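Local coordinates for protein LSM2-LSM8 complex subunit lsm8 (Schizosaccharomyces pombe, PDB 6PPN) that forms, with six other LSM proteins, the nuclear ring that binds the 3' end of U6 snRNA and helps assemble the spliceosome, at residues S24-D29 with N33-D38; E41-I44 with M50-I53. One frame throughout, in Å; residues are numbered along the deposited sequence.

Contact 1: S24-D29 with N33-D38; sequences SLKGFD and NLILSD. With nucleotides of chain A.
N33 and D29 sit at the loop end of the Sm1 hairpin, strand 20-28 with strand 34-36 of the Sm fold, and together they present an amide to a uracil of the bound RNA. The N33 amide reads the base edge with both of its atoms: OD1 accepts from N3 of U2 of chain A at 2.8 Å, and ND2 donates to O4 of the same base, also at 2.8 Å and nearly straight (174°). D29 stands behind it. Its OD2 takes ND2 of N33 at 2.9 Å through the syn lone pair, the carboxylate plane turned 71° from the amide. D29 CG lies between its own backbone N and carbonyl carbon (chi1 59°), which swings the carboxylate over to N33; OD1 is tied to T31 OG1. G62 N donates to N33 OD1, so the amide is fixed against flipping.

Farther along, the strands carry a beta bulge, with K26 and G27 both facing I35: K26 N reaches I35 O at 2.8 Å, and I35 N reaches G27 O at 2.9 Å. A side chain at G27 would jam against the carbonyl O of K26. On the face turned to V13 and V68, F28 CB rests on L34 CD2 at 3.8 Å, and L25 CD1 meets L36 CD2 at 4.0 Å. A neighbouring subunit packs on I35 and S37. The K26 chain, bent at chi2 and chi3, ends in a salt bridge from NZ to E8, while its CD passes 3.3 Å from S37 OG.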
ATOM      1  N   SER H  24       0.753   6.820 -24.976  1.00 44.22           N
ATOM      2  CA  SER H  24       2.112   7.296 -25.202  1.00 42.72           C
ATOM      3  C   SER H  24       2.734   7.826 -23.918  1.00 47.70           C
ATOM      4  O   SER H  24       2.144   8.665 -23.227  1.00 50.17           O
ATOM      5  CB  SER H  24       2.104   8.365 -26.276  1.00 47.90           C
ATOM      6  OG  SER H  24       1.487   7.825 -27.424  1.00 56.76           O
ATOM      7  N   LEU H  25       3.927   7.335 -23.585  1.00 45.68           N
ATOM      8  CA  LEU H  25       4.549   7.762 -22.335  1.00 37.79           C
ATOM      9  C   LEU H  25       5.127   9.147 -22.559  1.00 47.68           C
ATOM     10  O   LEU H  25       6.049   9.324 -23.365  1.00 51.64           O
ATOM     11  CB  LEU H  25       5.617   6.775 -21.877  1.00 36.69           C
ATOM     12  CG  LEU H  25       6.295   7.074 -20.531  1.00 33.08           C
ATOM     13  CD1 LEU H  25       5.251   7.053 -19.414  1.00 30.83           C
ATOM     14  CD2 LEU H  25       7.376   6.061 -20.216  1.00 34.51           C
ATOM     15  N   LYS H  26       4.560  10.141 -21.882  1.00 50.96           N
ATOM     16  CA  LYS H  26       5.057  11.499 -22.011  1.00 52.05           C
ATOM     17  C   LYS H  26       5.927  11.904 -20.835  1.00 44.88           C
ATOM     18  O   LYS H  26       6.657  12.890 -20.932  1.00 45.87           O
ATOM     19  CB  LYS H  26       3.885  12.483 -22.162  1.00 50.98           C
ATOM     20  CG  LYS H  26       2.890  12.069 -23.237  1.00 46.78           C
ATOM     21  CD  LYS H  26       3.460  12.080 -24.659  1.00 42.63           C
ATOM     22  CE  LYS H  26       3.794  13.449 -25.168  1.00 46.98           C
ATOM     23  NZ  LYS H  26       4.424  13.390 -26.549  1.00 52.84           N
ATOM     24  N   GLY H  27       5.904  11.163 -19.740  1.00 39.21           N
ATOM     25  CA  GLY H  27       6.839  11.527 -18.697  1.00 32.13           C
ATOM     26  C   GLY H  27       6.617  10.682 -17.472  1.00 40.98           C
ATOM     27  O   GLY H  27       5.572  10.055 -17.363  1.00 39.73           O
ATOM     28  N   PHE H  28       7.589  10.652 -16.557  1.00 41.70           N
ATOM     29  CA  PHE H  28       7.482   9.897 -15.328  1.00 37.87           C
ATOM     30  C   PHE H  28       8.359  10.574 -14.285  1.00 43.13           C
ATOM     31  O   PHE H  28       9.172  11.446 -14.601  1.00 40.06           O
ATOM     32  CB  PHE H  28       7.933   8.455 -15.545  1.00 37.88           C
ATOM     33  CG  PHE H  28       9.364   8.339 -15.943  1.00 39.71           C
ATOM     34  CD1 PHE H  28       9.738   8.498 -17.265  1.00 40.15           C
ATOM     35  CD2 PHE H  28      10.342   8.086 -14.999  1.00 37.27           C
ATOM     36  CE1 PHE H  28      11.066   8.403 -17.643  1.00 44.10           C
ATOM     37  CE2 PHE H  28      11.664   7.995 -15.354  1.00 35.05           C
ATOM     38  CZ  PHE H  28      12.042   8.150 -16.693  1.00 41.03           C
ATOM     39  N   ASP H  29       8.247  10.135 -13.037  1.00 34.25           N
ATOM     40  CA  ASP H  29       9.201  10.634 -12.053  1.00 37.11           C
ATOM     41  C   ASP H  29       9.615   9.486 -11.130  1.00 39.88           C
ATOM     42  O   ASP H  29       9.202   8.333 -11.296  1.00 40.12           O
ATOM     43  CB  ASP H  29       8.604  11.822 -11.282  1.00 31.53           C
ATOM     44  CG  ASP H  29       7.325  11.448 -10.559  1.00 39.22           C
ATOM     45  OD1 ASP H  29       7.235  10.298 -10.121  1.00 44.28           O
ATOM     46  OD2 ASP H  29       6.395  12.276 -10.425  1.00 39.31           O
ATOM     47  N   ASN H  33       4.988   7.965 -10.859  1.00 34.02           N
ATOM     48  CA  ASN H  33       3.908   8.720 -11.491  1.00 35.25           C
ATOM     49  C   ASN H  33       4.154   8.692 -12.995  1.00 36.50           C
ATOM     50  O   ASN H  33       5.298   8.685 -13.437  1.00 43.17           O
ATOM     51  CB  ASN H  33       3.871  10.179 -11.005  1.00 31.52           C
ATOM     52  CG  ASN H  33       3.559  10.319  -9.512  1.00 35.75           C
ATOM     53  OD1 ASN H  33       2.824   9.519  -8.928  1.00 36.30           O
ATOM     54  ND2 ASN H  33       4.157  11.343  -8.878  1.00 31.99           N
ATOM     55  N   LEU H  34       3.092   8.608 -13.785  1.00 40.66           N
ATOM     56  CA  LEU H  34       3.244   8.538 -15.236  1.00 38.36           C
ATOM     57  C   LEU H  34       2.278   9.514 -15.887  1.00 34.66           C
ATOM     58  O   LEU H  34       1.201   9.772 -15.352  1.00 37.80           O
ATOM     59  CB  LEU H  34       2.947   7.144 -15.794  1.00 35.63           C
ATOM     60  CG  LEU H  34       3.604   5.951 -15.121  1.00 36.68           C
ATOM     61  CD1 LEU H  34       3.015   4.687 -15.714  1.00 31.24           C
ATOM     62  CD2 LEU H  34       5.110   5.968 -15.329  1.00 34.61           C
ATOM     63  N   ILE H  35       2.668  10.049 -17.052  1.00 40.29           N
ATOM     64  CA  ILE H  35       1.752  10.739 -17.953  1.00 43.78           C
ATOM     65  C   ILE H  35       1.597   9.876 -19.197  1.00 42.43           C
ATOM     66  O   ILE H  35       2.577   9.631 -19.911  1.00 46.97           O
ATOM     67  CB  ILE H  35       2.272  12.127 -18.365  1.00 44.49           C
ATOM     68  CG1 ILE H  35       2.549  13.020 -17.164  1.00 47.00           C
ATOM     69  CG2 ILE H  35       1.262  12.804 -19.300  1.00 40.99           C
ATOM     70  CD1 ILE H  35       3.388  14.258 -17.541  1.00 46.43           C
ATOM     71  N   LEU H  36       0.364   9.512 -19.524  1.00 41.36           N
ATOM     72  CA  LEU H  36       0.046   8.883 -20.797  1.00 40.86           C
ATOM     73  C   LEU H  36      -0.852   9.819 -21.593  1.00 46.67           C
ATOM     74  O   LEU H  36      -1.764  10.430 -21.035  1.00 48.12           O
ATOM     75  CB  LEU H  36      -0.685   7.564 -20.592  1.00 34.72           C
ATOM     76  CG  LEU H  36      -0.014   6.572 -19.665  1.00 38.62           C
ATOM     77  CD1 LEU H  36      -0.781   5.266 -19.701  1.00 40.93           C
ATOM     78  CD2 LEU H  36       1.371   6.388 -20.103  1.00 34.08           C
ATOM     79  N   SER H  37      -0.591   9.957 -22.888  1.00 45.61           N
ATOM     80  CA  SER H  37      -1.484  10.720 -23.748  1.00 44.67           C
ATOM     81  C   SER H  37      -2.038   9.819 -24.836  1.00 40.44           C
ATOM     82  O   SER H  37      -1.500   8.741 -25.100  1.00 47.70           O
ATOM     83  CB  SER H  37      -0.776  11.921 -24.362  1.00 50.91           C
ATOM     84  OG  SER H  37       0.249  11.495 -25.226  1.00 58.50           O
ATOM     85  N   ASP H  38      -3.131  10.260 -25.455  1.00 43.59           N
ATOM     86  CA  ASP H  38      -3.883   9.424 -26.396  1.00 49.26           C
ATOM     87  C   ASP H  38      -4.131   8.032 -25.824  1.00 42.66           C
ATOM     88  O   ASP H  38      -4.024   7.012 -26.514  1.00 50.22           O
ATOM     89  CB  ASP H  38      -3.175   9.345 -27.743  1.00 50.16           C
ATOM     90  CG  ASP H  38      -3.268  10.627 -28.503  1.00 66.53           C
ATOM     91  OD1 ASP H  38      -4.404  11.007 -28.867  1.00 80.71           O
ATOM     92  OD2 ASP H  38      -2.222  11.289 -28.686  1.00 64.75           O
TER
ATOM     93  P     U A   2       4.967   8.812   0.803  1.00 59.62           P
ATOM     94  OP1   U A   2       5.562   7.998   1.902  1.00 67.54           O
ATOM     95  OP2   U A   2       5.772   9.880   0.156  1.00 57.69           O
ATOM     96  O5'   U A   2       4.485   7.933  -0.420  1.00 56.42           O
ATOM     97  C5'   U A   2       3.436   6.996  -0.252  1.00 46.63           C
ATOM     98  C4'   U A   2       3.283   6.188  -1.503  1.00 43.95           C
ATOM     99  O4'   U A   2       2.801   7.064  -2.558  1.00 40.58           O
ATOM    100  C3'   U A   2       4.580   5.573  -2.028  1.00 33.89           C
ATOM    101  O3'   U A   2       4.228   4.430  -2.787  1.00 43.59           O
ATOM    102  C2'   U A   2       5.046   6.625  -3.008  1.00 34.72           C
ATOM    103  O2'   U A   2       5.963   6.148  -3.966  1.00 34.80           O
ATOM    104  C1'   U A   2       3.711   7.029  -3.633  1.00 33.79           C
ATOM    105  N1    U A   2       3.716   8.334  -4.295  1.00 34.89           N
ATOM    106  C2    U A   2       3.298   8.384  -5.611  1.00 38.44           C
ATOM    107  O2    U A   2       2.890   7.394  -6.236  1.00 36.42           O
ATOM    108  N3    U A   2       3.349   9.640  -6.165  1.00 37.42           N
ATOM    109  C4    U A   2       3.762  10.815  -5.552  1.00 37.66           C
ATOM    110  O4    U A   2       3.763  11.888  -6.170  1.00 36.39           O
ATOM    111  C5    U A   2       4.183  10.662  -4.199  1.00 32.66           C
ATOM    112  C6    U A   2       4.156   9.452  -3.635  1.00 27.41           C
TER

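Contact 2: E41-I44 with M50-I53; sequences ERII and METI
The hairpin of strands 39-43 and 51-56, with its connecting loop, brings R42 and I44 onto M50 at the end where the strands part. Before that point the pairing is regular antiparallel: E41 and I53 exchange two backbone bonds, and so do I43 and E51, where I43 N meets E51 O at 2.8 Å and 173°.

M50 carries the side-chain contact. Its CG is anti to the backbone N (chi1 171°), and a bend at the last torsion (chi3 -85°) carries the methyl in between two partners. The sulfur lies against the aliphatic part of R42, SD 3.6 Å from R42 CG, and CE approaches R42 CD to 3.4 Å. CE also presses on I44 CG1 at 3.4 Å, tighter than carbon atoms usually come. R42 runs extended from CG to NE past the thioether, and its guanidinium makes a cation-pi contact with W81, which also touches I44 and M50.

With R42 cut back to alanine, W81 is likely to lose its cation, and M50 SD the methylenes that cover it. On the face carrying E41, I43, E51 and I53, I43 CD1 meets I53 CD1 at 3.5 Å, their side chains crossing at an angle, while E51 lies alongside I43 with OE1 4.0 Å from I43 CD1. This is the beta3-beta4 hairpin of the Sm fold, where the last strand of the Sm1 motif passes through the variable loop into the first strand of Sm2.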
ATOM      1  N   GLU H  41      -8.383   2.565 -22.182  1.00 41.14           N
ATOM      2  CA  GLU H  41      -8.380   1.371 -21.349  1.00 45.47           C
ATOM      3  C   GLU H  41      -8.865   0.210 -22.188  1.00 55.94           C
ATOM      4  O   GLU H  41      -9.744   0.387 -23.025  1.00 55.86           O
ATOM      5  CB  GLU H  41      -9.281   1.519 -20.125  1.00 49.96           C
ATOM      6  CG  GLU H  41      -9.429   0.214 -19.374  1.00 49.12           C
ATOM      7  CD  GLU H  41     -10.094   0.351 -18.017  1.00 55.14           C
ATOM      8  OE1 GLU H  41     -10.042  -0.631 -17.246  1.00 54.57           O
ATOM      9  OE2 GLU H  41     -10.644   1.430 -17.712  1.00 59.46           O
ATOM     10  N   ARG H  42      -8.306  -0.972 -21.957  1.00 52.84           N
ATOM     11  CA  ARG H  42      -8.785  -2.201 -22.582  1.00 49.56           C
ATOM     12  C   ARG H  42      -9.386  -3.080 -21.502  1.00 46.89           C
ATOM     13  O   ARG H  42      -8.750  -3.315 -20.466  1.00 47.74           O
ATOM     14  CB  ARG H  42      -7.658  -2.972 -23.273  1.00 51.24           C
ATOM     15  CG  ARG H  42      -7.498  -2.718 -24.733  1.00 54.90           C
ATOM     16  CD  ARG H  42      -6.215  -3.390 -25.252  1.00 53.73           C
ATOM     17  NE  ARG H  42      -6.018  -3.062 -26.666  1.00 52.60           N
ATOM     18  CZ  ARG H  42      -4.874  -3.204 -27.324  1.00 48.36           C
ATOM     19  NH1 ARG H  42      -3.807  -3.673 -26.703  1.00 46.41           N
ATOM     20  NH2 ARG H  42      -4.799  -2.871 -28.610  1.00 57.44           N
ATOM     21  N   ILE H  43     -10.607  -3.529 -21.724  1.00 50.59           N
ATOM     22  CA  ILE H  43     -11.257  -4.473 -20.829  1.00 53.49           C
ATOM     23  C   ILE H  43     -11.414  -5.772 -21.602  1.00 57.95           C
ATOM     24  O   ILE H  43     -12.316  -5.916 -22.437  1.00 56.41           O
ATOM     25  CB  ILE H  43     -12.594  -3.951 -20.303  1.00 52.36           C
ATOM     26  CG1 ILE H  43     -12.382  -2.598 -19.609  1.00 43.22           C
ATOM     27  CG2 ILE H  43     -13.194  -4.960 -19.352  1.00 53.41           C
ATOM     28  CD1 ILE H  43     -13.649  -1.964 -19.102  1.00 48.42           C
ATOM     29  N   ILE H  44     -10.473  -6.673 -21.385  1.00 61.35           N
ATOM     30  CA  ILE H  44     -10.538  -8.059 -21.830  1.00 55.50           C
ATOM     31  C   ILE H  44     -11.234  -8.863 -20.747  1.00 50.35           C
ATOM     32  O   ILE H  44     -10.960  -8.691 -19.557  1.00 53.51           O
ATOM     33  CB  ILE H  44      -9.121  -8.603 -22.104  1.00 62.08           C
ATOM     34  CG1 ILE H  44      -8.548  -7.972 -23.361  1.00 68.79           C
ATOM     35  CG2 ILE H  44      -9.080 -10.146 -22.114  1.00 60.65           C
ATOM     36  CD1 ILE H  44      -7.066  -8.200 -23.486  1.00 78.52           C
ATOM     37  N   MET H  50     -13.762  -7.661 -26.188  1.00 62.48           N
ATOM     38  CA  MET H  50     -12.976  -6.616 -25.543  1.00 61.36           C
ATOM     39  C   MET H  50     -13.629  -5.243 -25.705  1.00 59.68           C
ATOM     40  O   MET H  50     -14.135  -4.897 -26.778  1.00 59.06           O
ATOM     41  CB  MET H  50     -11.571  -6.577 -26.113  1.00 70.18           C
ATOM     42  CG  MET H  50     -10.825  -5.372 -25.623  1.00 83.42           C
ATOM     43  SD  MET H  50      -9.502  -4.920 -26.728  1.00 96.14           S
ATOM     44  CE  MET H  50      -8.234  -6.006 -26.116  1.00 93.01           C
ATOM     45  N   GLU H  51     -13.646  -4.472 -24.617  1.00 56.08           N
ATOM     46  CA  GLU H  51     -14.129  -3.098 -24.630  1.00 58.68           C
ATOM     47  C   GLU H  51     -12.931  -2.161 -24.646  1.00 59.70           C
ATOM     48  O   GLU H  51     -11.927  -2.417 -23.986  1.00 56.29           O
ATOM     49  CB  GLU H  51     -14.954  -2.790 -23.387  1.00 64.69           C
ATOM     50  CG  GLU H  51     -16.248  -3.495 -23.246  1.00 78.57           C
ATOM     51  CD  GLU H  51     -17.101  -2.857 -22.163  1.00 94.81           C
ATOM     52  OE1 GLU H  51     -16.716  -1.770 -21.673  1.00 83.93           O
ATOM     53  OE2 GLU H  51     -18.139  -3.454 -21.786  1.00111.46           O
ATOM     54  N   THR H  52     -13.053  -1.047 -25.350  1.00 59.66           N
ATOM     55  CA  THR H  52     -12.004  -0.037 -25.394  1.00 56.13           C
ATOM     56  C   THR H  52     -12.593   1.300 -24.978  1.00 58.50           C
ATOM     57  O   THR H  52     -13.500   1.804 -25.636  1.00 54.86           O
ATOM     58  CB  THR H  52     -11.416   0.039 -26.805  1.00 60.08           C
ATOM     59  OG1 THR H  52     -10.606  -1.123 -27.020  1.00 62.79           O
ATOM     60  CG2 THR H  52     -10.549   1.274 -26.964  1.00 65.76           C
ATOM     61  N   ILE H  53     -12.080   1.882 -23.903  1.00 54.25           N
ATOM     62  CA  ILE H  53     -12.607   3.160 -23.429  1.00 59.90           C
ATOM     63  C   ILE H  53     -11.574   4.252 -23.700  1.00 54.30           C
ATOM     64  O   ILE H  53     -10.445   4.155 -23.219  1.00 52.91           O
ATOM     65  CB  ILE H  53     -12.967   3.098 -21.936  1.00 61.48           C
ATOM     66  CG1 ILE H  53     -14.078   2.068 -21.700  1.00 65.12           C
ATOM     67  CG2 ILE H  53     -13.426   4.453 -21.450  1.00 65.26           C
ATOM     68  CD1 ILE H  53     -13.584   0.669 -21.478  1.00 70.75           C
TER

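How the contacts relate
From the N terminus, strand 10-15 leads into the long strand 20-28, and contact 1 closes the short loop 29-33 that follows, beside the RNA. The chain then turns a corner at S37 and D38, and contact 2 closes the loop 44-50 after strand 39-43. The two contacts stand in series, neither nesting nor crossing, with centres about 19 Å apart on opposite sides of the chain's centre; the nearest atom of contact 2 is about 19 Å from the RNA. Strand 20-28 pairs with both 34-36 and 39-43 and so holds the two hairpins in one curled sheet; strand 58-60 returns to 34-36 and strand 65-71 to 10-15.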